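Local coordinates for metallo-beta-lactamase (PDB 6K4X), which hydrolyses the amide bond of beta-lactam antibiotics with two zinc ions, as a subclass B3 metallo-beta-lactamase, and is captured here with a sulfanylbenzoate inhibitor, at residues 146-150 and 174-179; 94-98 and 151-155. All coordinates share one frame; numbering follows the deposited sequence.

Contact 1: residues 146-150 and 174-179. With ZN (zinc ion), chain B; D0U (4-azanyl-2-sulfanyl-benzoic acid), chain E.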
ATOM      1  N   ALA A 146       7.889   8.488   3.180  1.00  6.95           N
ATOM      2  CA  ALA A 146       8.793   7.819   2.258  1.00  6.66           C
ATOM      3  C   ALA A 146       9.308   6.543   2.909  1.00  7.03           C
ATOM      4  O   ALA A 146       9.926   6.571   3.977  1.00  7.44           O
ATOM      5  CB  ALA A 146       9.930   8.724   1.866  1.00  7.54           C
ATOM      6  N   THR A 147       9.086   5.423   2.227  1.00  6.23           N
ATOM      7  CA  THR A 147       9.602   4.130   2.655  1.00  6.73           C
ATOM      8  C   THR A 147      10.225   3.423   1.467  1.00  6.83           C
ATOM      9  O   THR A 147       9.720   2.400   1.009  1.00  7.51           O
ATOM     10  CB  THR A 147       8.541   3.257   3.347  1.00  6.76           C
ATOM     11  OG1 THR A 147       7.394   3.037   2.515  1.00  7.51           O
ATOM     12  CG2 THR A 147       8.082   3.872   4.647  1.00  7.52           C
ATOM     13  N   PRO A 148      11.337   3.961   0.945  1.00  6.51           N
ATOM     14  CA  PRO A 148      12.019   3.370  -0.204  1.00  7.09           C
ATOM     15  C   PRO A 148      12.741   2.066   0.151  1.00  6.43           C
ATOM     16  O   PRO A 148      12.944   1.713   1.326  1.00  7.53           O
ATOM     17  CB  PRO A 148      13.023   4.462  -0.587  1.00  7.74           C
ATOM     18  CG  PRO A 148      13.367   5.108   0.741  1.00  7.35           C
ATOM     19  CD  PRO A 148      12.024   5.166   1.445  1.00  7.26           C
ATOM     20  N   GLY A 149      13.159   1.377  -0.894  1.00  6.88           N
ATOM     21  CA  GLY A 149      14.015   0.239  -0.774  1.00  6.86           C
ATOM     22  C   GLY A 149      13.554  -0.894  -1.653  1.00  6.73           C
ATOM     23  O   GLY A 149      14.292  -1.380  -2.493  1.00  8.04           O
ATOM     24  N   HIS A 150      12.307  -1.325  -1.482  1.00  5.99           N
ATOM     25  CA  HIS A 150      11.657  -2.241  -2.444  1.00  6.36           C
ATOM     26  C   HIS A 150      11.484  -1.553  -3.803  1.00  6.22           C
ATOM     27  O   HIS A 150      11.616  -2.206  -4.846  1.00  6.89           O
ATOM     28  CB  HIS A 150      10.383  -2.783  -1.823  1.00  6.29           C
ATOM     29  CG  HIS A 150       9.624  -3.745  -2.656  1.00  5.93           C
ATOM     30  ND1 HIS A 150       9.916  -5.075  -2.666  1.00  6.02           N
ATOM     31  CD2 HIS A 150       8.540  -3.581  -3.441  1.00  6.51           C
ATOM     32  CE1 HIS A 150       9.015  -5.703  -3.423  1.00  6.24           C
ATOM     33  NE2 HIS A 150       8.182  -4.800  -3.957  1.00  6.66           N
ATOM     34  N   ASP A 174       3.533   0.059   3.032  1.00  5.95           N
ATOM     35  CA  ASP A 174       4.184  -0.397   1.826  1.00  6.24           C
ATOM     36  C   ASP A 174       5.049  -1.618   2.137  1.00  5.53           C
ATOM     37  O   ASP A 174       5.423  -1.885   3.293  1.00  6.45           O
ATOM     38  CB  ASP A 174       5.048   0.701   1.230  1.00  6.52           C
ATOM     39  CG  ASP A 174       5.517   0.411  -0.183  1.00  7.42           C
ATOM     40  OD1 ASP A 174       4.899  -0.429  -0.833  1.00  8.17           O
ATOM     41  OD2 ASP A 174       6.463   1.115  -0.616  1.00  8.39           O
ATOM     42  N   SER A 175       5.349  -2.386   1.090  1.00  6.43           N
ATOM     43  CA  SER A 175       6.296  -3.505   1.150  1.00  6.73           C
ATOM     44  C   SER A 175       7.700  -3.014   1.475  1.00  6.45           C
ATOM     45  O   SER A 175       8.200  -2.070   0.883  1.00  7.24           O
ATOM     46  CB  SER A 175       6.280  -4.262  -0.135  1.00  6.70           C
ATOM     47  OG  SER A 175       4.963  -4.693  -0.409  1.00  7.70           O
ATOM     48  N   LEU A 176       8.356  -3.746   2.385  1.00  6.51           N
ATOM     49  CA  LEU A 176       9.721  -3.452   2.812  1.00  6.45           C
ATOM     50  C   LEU A 176      10.663  -4.605   2.462  1.00  6.77           C
ATOM     51  O   LEU A 176      11.671  -4.820   3.159  1.00  6.98           O
ATOM     52  CB  LEU A 176       9.731  -3.212   4.316  1.00  6.70           C
ATOM     53  CG  LEU A 176       8.804  -2.116   4.825  1.00  7.19           C
ATOM     54  CD1 LEU A 176       8.927  -1.991   6.333  1.00  8.00           C
ATOM     55  CD2 LEU A 176       9.065  -0.784   4.132  1.00  9.42           C
ATOM     56  N   THR A 177      10.336  -5.362   1.410  1.00  6.43           N
ATOM     57  CA  THR A 177      10.968  -6.637   1.136  1.00  6.44           C
ATOM     58  C   THR A 177      12.141  -6.490   0.162  1.00  6.29           C
ATOM     59  O   THR A 177      12.022  -5.954  -0.945  1.00  7.12           O
ATOM     60  CB  THR A 177       9.929  -7.599   0.574  1.00  6.60           C
ATOM     61  OG1 THR A 177       9.306  -6.953  -0.538  1.00  7.71           O
ATOM     62  CG2 THR A 177       8.912  -8.004   1.615  1.00  7.44           C
ATOM     63  N   ALA A 178      13.257  -7.098   0.540  1.00  6.44           N
ATOM     64  CA  ALA A 178      14.442  -7.258  -0.302  1.00  7.17           C
ATOM     65  C   ALA A 178      14.241  -8.500  -1.169  1.00  7.87           C
ATOM     66  O   ALA A 178      14.262  -9.660  -0.692  1.00 11.32           O
ATOM     67  CB  ALA A 178      15.677  -7.395   0.554  1.00  7.55           C
ATOM     68  N   VAL A 179      13.924  -8.268  -2.439  1.00  7.71           N
ATOM     69  CA  VAL A 179      13.691  -9.345  -3.431  1.00  7.52           C
ATOM     70  C   VAL A 179      14.291  -8.848  -4.740  1.00  7.72           C
ATOM     71  O   VAL A 179      14.339  -7.664  -4.999  1.00  8.83           O
ATOM     72  CB  VAL A 179      12.190  -9.668  -3.551  1.00  8.83           C
ATOM     73  CG1 VAL A 179      11.379  -8.419  -3.810  1.00  9.68           C
ATOM     74  CG2 VAL A 179      11.816 -10.713  -4.596  1.00 11.25           C
TER
HETATM   75 ZN    ZN B 301       6.564  -4.952  -5.155  1.00  6.27          ZN
HETATM   76  O2  D0U E 304       5.293  -6.417  -2.440  1.00  6.85           O
HETATM   77  C7  D0U E 304       6.153  -7.269  -2.126  1.00  6.52           C
HETATM   78  O1  D0U E 304       6.606  -7.362  -0.949  1.00  7.73           O
HETATM   79  C3  D0U E 304       6.706  -8.211  -3.135  1.00  6.68           C
HETATM   80  C2  D0U E 304       7.475  -9.291  -2.619  1.00  7.58           C
HETATM   81  C4  D0U E 304       6.497  -8.093  -4.521  1.00  6.72           C
HETATM   82  S1  D0U E 304       5.531  -6.969  -5.367  1.00  6.27           S
HETATM   83  C5  D0U E 304       7.116  -9.059  -5.345  1.00  7.61           C
HETATM   84  C6  D0U E 304       7.887 -10.110  -4.843  1.00  8.26           C
HETATM   85  N1  D0U E 304       8.446 -11.061  -5.688  1.00 11.20           N
HETATM   86  C1  D0U E 304       8.036 -10.225  -3.490  1.00  8.04           C
HETATM   87  O   HOH W   1      10.076  -0.128  -0.005  1.00  7.67           O

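Contact 2: residues 94-98 and 151-155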
ATOM      1  N   ALA A  94       1.923   9.620  -5.714  1.00  6.42           N
ATOM      2  CA  ALA A  94       2.966   8.646  -5.512  1.00  6.73           C
ATOM      3  C   ALA A  94       4.258   9.341  -5.106  1.00  6.54           C
ATOM      4  O   ALA A  94       4.476  10.544  -5.358  1.00  6.79           O
ATOM      5  CB  ALA A  94       3.180   7.836  -6.762  1.00  7.24           C
ATOM      6  N   GLY A  95       5.185   8.538  -4.589  1.00  6.15           N
ATOM      7  CA  GLY A  95       6.521   9.024  -4.352  1.00  6.27           C
ATOM      8  C   GLY A  95       7.174   9.455  -5.648  1.00  6.56           C
ATOM      9  O   GLY A  95       6.947   8.871  -6.703  1.00  7.03           O
ATOM     10  N   ALA A  96       8.021  10.492  -5.571  1.00  6.70           N
ATOM     11  CA  ALA A  96       8.590  11.145  -6.751  1.00  7.29           C
ATOM     12  C   ALA A  96       9.221  10.143  -7.706  1.00  6.65           C
ATOM     13  O   ALA A  96       9.021  10.264  -8.907  1.00  7.06           O
ATOM     14  CB  ALA A  96       9.607  12.181  -6.329  1.00  8.50           C
ATOM     15  N   ALA A  97      10.002   9.203  -7.185  1.00  6.51           N
ATOM     16  CA  ALA A  97      10.786   8.320  -8.039  1.00  6.66           C
ATOM     17  C   ALA A  97       9.934   7.223  -8.678  1.00  6.77           C
ATOM     18  O   ALA A  97      10.435   6.524  -9.532  1.00  8.96           O
ATOM     19  CB  ALA A  97      11.921   7.715  -7.237  1.00  7.69           C
ATOM     20  N   ASN A  98       8.684   7.047  -8.259  1.00  6.55           N
ATOM     21  CA  ASN A  98       7.799   6.045  -8.880  1.00  6.49           C
ATOM     22  C   ASN A  98       6.796   6.673  -9.857  1.00  6.67           C
ATOM     23  O   ASN A  98       6.041   5.947 -10.510  1.00  6.76           O
ATOM     24  CB  ASN A  98       7.025   5.252  -7.826  1.00  6.71           C
ATOM     25  CG  ASN A  98       7.862   4.222  -7.086  1.00  6.18           C
ATOM     26  OD1 ASN A  98       9.055   4.046  -7.358  1.00  6.73           O
ATOM     27  ND2 ASN A  98       7.248   3.505  -6.163  1.00  6.45           N
ATOM     28  N   THR A 151      11.181  -0.252  -3.752  1.00  6.05           N
ATOM     29  CA  THR A 151      11.209   0.635  -4.901  1.00  6.30           C
ATOM     30  C   THR A 151      11.697   1.984  -4.396  1.00  6.88           C
ATOM     31  O   THR A 151      11.560   2.289  -3.206  1.00  6.88           O
ATOM     32  CB  THR A 151       9.838   0.832  -5.589  1.00  6.33           C
ATOM     33  OG1 THR A 151       8.973   1.581  -4.722  1.00  6.37           O
ATOM     34  CG2 THR A 151       9.192  -0.445  -6.069  1.00  6.62           C
ATOM     35  N   GLU A 152      12.222   2.817  -5.293  1.00  7.14           N
ATOM     36  CA  GLU A 152      12.749   4.092  -4.823  1.00  7.67           C
ATOM     37  C   GLU A 152      11.638   5.032  -4.347  1.00  6.73           C
ATOM     38  O   GLU A 152      11.854   5.826  -3.424  1.00  7.18           O
ATOM     39  CB  GLU A 152      13.524   4.787  -5.941  1.00  8.77           C
ATOM     40  CG  GLU A 152      14.874   4.185  -6.264  1.00 13.01           C
ATOM     41  CD  GLU A 152      15.763   5.033  -7.153  1.00 18.91           C
ATOM     42  OE1 GLU A 152      15.305   6.097  -7.586  1.00 20.39           O
ATOM     43  OE2 GLU A 152      16.930   4.625  -7.385  1.00 27.51           O
ATOM     44  N   GLY A 153      10.448   4.945  -4.960  1.00  6.08           N
ATOM     45  CA  GLY A 153       9.375   5.886  -4.627  1.00  6.20           C
ATOM     46  C   GLY A 153       8.313   5.309  -3.703  1.00  5.77           C
ATOM     47  O   GLY A 153       7.228   5.869  -3.616  1.00  6.35           O
ATOM     48  N   GLY A 154       8.627   4.257  -2.951  1.00  5.75           N
ATOM     49  CA  GLY A 154       7.641   3.642  -2.055  1.00  5.68           C
ATOM     50  C   GLY A 154       7.139   4.618  -1.020  1.00  5.63           C
ATOM     51  O   GLY A 154       7.949   5.341  -0.421  1.00  5.85           O
ATOM     52  N   ILE A 155       5.826   4.614  -0.769  1.00  6.01           N
ATOM     53  CA  ILE A 155       5.208   5.438   0.235  1.00  5.71           C
ATOM     54  C   ILE A 155       4.328   4.558   1.109  1.00  5.14           C
ATOM     55  O   ILE A 155       3.530   3.749   0.614  1.00  6.25           O
ATOM     56  CB  ILE A 155       4.365   6.571  -0.379  1.00  5.97           C
ATOM     57  CG1 ILE A 155       5.200   7.527  -1.235  1.00  6.54           C
ATOM     58  CG2 ILE A 155       3.598   7.318   0.705  1.00  6.28           C
ATOM     59  CD1 ILE A 155       6.145   8.426  -0.480  1.00  7.72           C
TER
HETATM   60  O   HOH W   2       4.407   5.795  -4.092  1.00  6.70           O
HETATM   61  O   HOH W   3      13.207   5.839 -10.324  1.00 29.17           O

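Contact 1: residues 146-150 and 174-179
The first zinc site of the metallo-beta-lactamase active centre sits where the loop after strand 140-146 brings His150 against Ser175, Thr177 and Val179 of the loop after strand 166-173. NE2 of His150 binds the zinc ion at 2.0 Å, beside His72 and His74, and the inhibitor's S1 takes a further place on the metal at 2.3 Å. At the other nitrogen of the ring, His150 ND1 donates to the backbone O of Thr177 over 2.9 Å. That bond is nearly straight, 164° at the hydrogen; the acceptor lies almost in the ring plane, and the donor comes onto a lone pair in the carbonyl plane. With CG anti to the backbone N (chi1 -179°), the imidazole reaches out alongside the Thr177 side chain, both pointing the same way. Ser175 CB lies over one face of the ring in a CH-pi contact, 4.2 Å from the centroid, while Val179 CG1 meets the edge at CE1. The inhibitor's carboxylate is held by two hydroxyls: Ser175 OG donates to O2 at 2.7 Å and Thr177 OG1 to O1 at 2.8 Å. Farther back, a water bridges the loops, accepting from His150 N and donating to Thr147 O and Ser175 O. Asp174 CB packs against Thr147 OG1, which is hydrogen-bonded to Thr156, and Asp174 OD1 receives ND1 of the zinc ligand His72, a second-shell bond. Metal at one nitrogen and carbonyl at the other fix the rotation of the His150 imidazole, and the Thr177 carbonyl probably makes it a more electron-rich ligand for the zinc.

Contact 2: residues 94-98 and 151-155
Asn98 reaches across to the type I beta turn Thr151-Gly154, joining the loop after strand 91-95 of the seven-stranded sheet to the turn that leads into strand 155-163 of the other sheet, within the metallo-beta-lactamase fold. From CB, which lies 4.0 Å from Gly153 CA, the side chain runs onto the turn. CG is anti to the carbonyl carbon (chi1 -75°), and it rests closer still, 3.3 Å from the same Gly153 CA. There the amide divides. OD1 accepts a weak, bent hydrogen bond from Gly153 N. Asn98 ND2 donates to Thr151 OG1 at 3.0 Å, with 171° at the hydrogen and the hydroxyl oxygen only 2° out of the amide plane. The Asn98 and Thr151 side chains cross at about a right angle. One amide therefore grips both a backbone N-H inside the turn and the side chain of its first residue, which settles how its flat group is turned. Thr151 also touches the zinc ligands His72 and His74, so Thr151 is in the second shell of the metal site and Asn98 holds it from behind. Gly95 and Gly153, without side chains, let the two backbones meet with CA atoms 4.3 Å apart. Nearer the surface, Ala97 CB packs on Glu152 CB at 3.6 Å, and a water donates to Ala97 O and, weakly, to Glu152 OE1. Toward the interior, Ile155 CG1 lies against Gly95 N, and a second water accepts from Gly95 N and lies within hydrogen-bonding distance of Gly153 O. That carbonyl oxygen in addition takes a CA-H...O contact from Gly95 CA at 3.3 Å.

Following the chain from its N terminus, the end of strand 91-95 and the turn after it come first, at 94-98. Strands 126-129, 134-137 and 140-146 follow before the loop 146-150 runs directly into 151-155, where contact 2 closes over 52 residues. Contact 1 opens before that closure and ends after it: the hairpin of strands 155-163 and 166-173 returns the chain to 174-179, so the two contacts cross rather than nest. The loop 146-155 thus faces the ligand pocket with one half and the seven-stranded sheet with the other. Between the contacts, Thr147 N probably bonds to Gly154 O and Asp174 packs against Gly154 and Ile155.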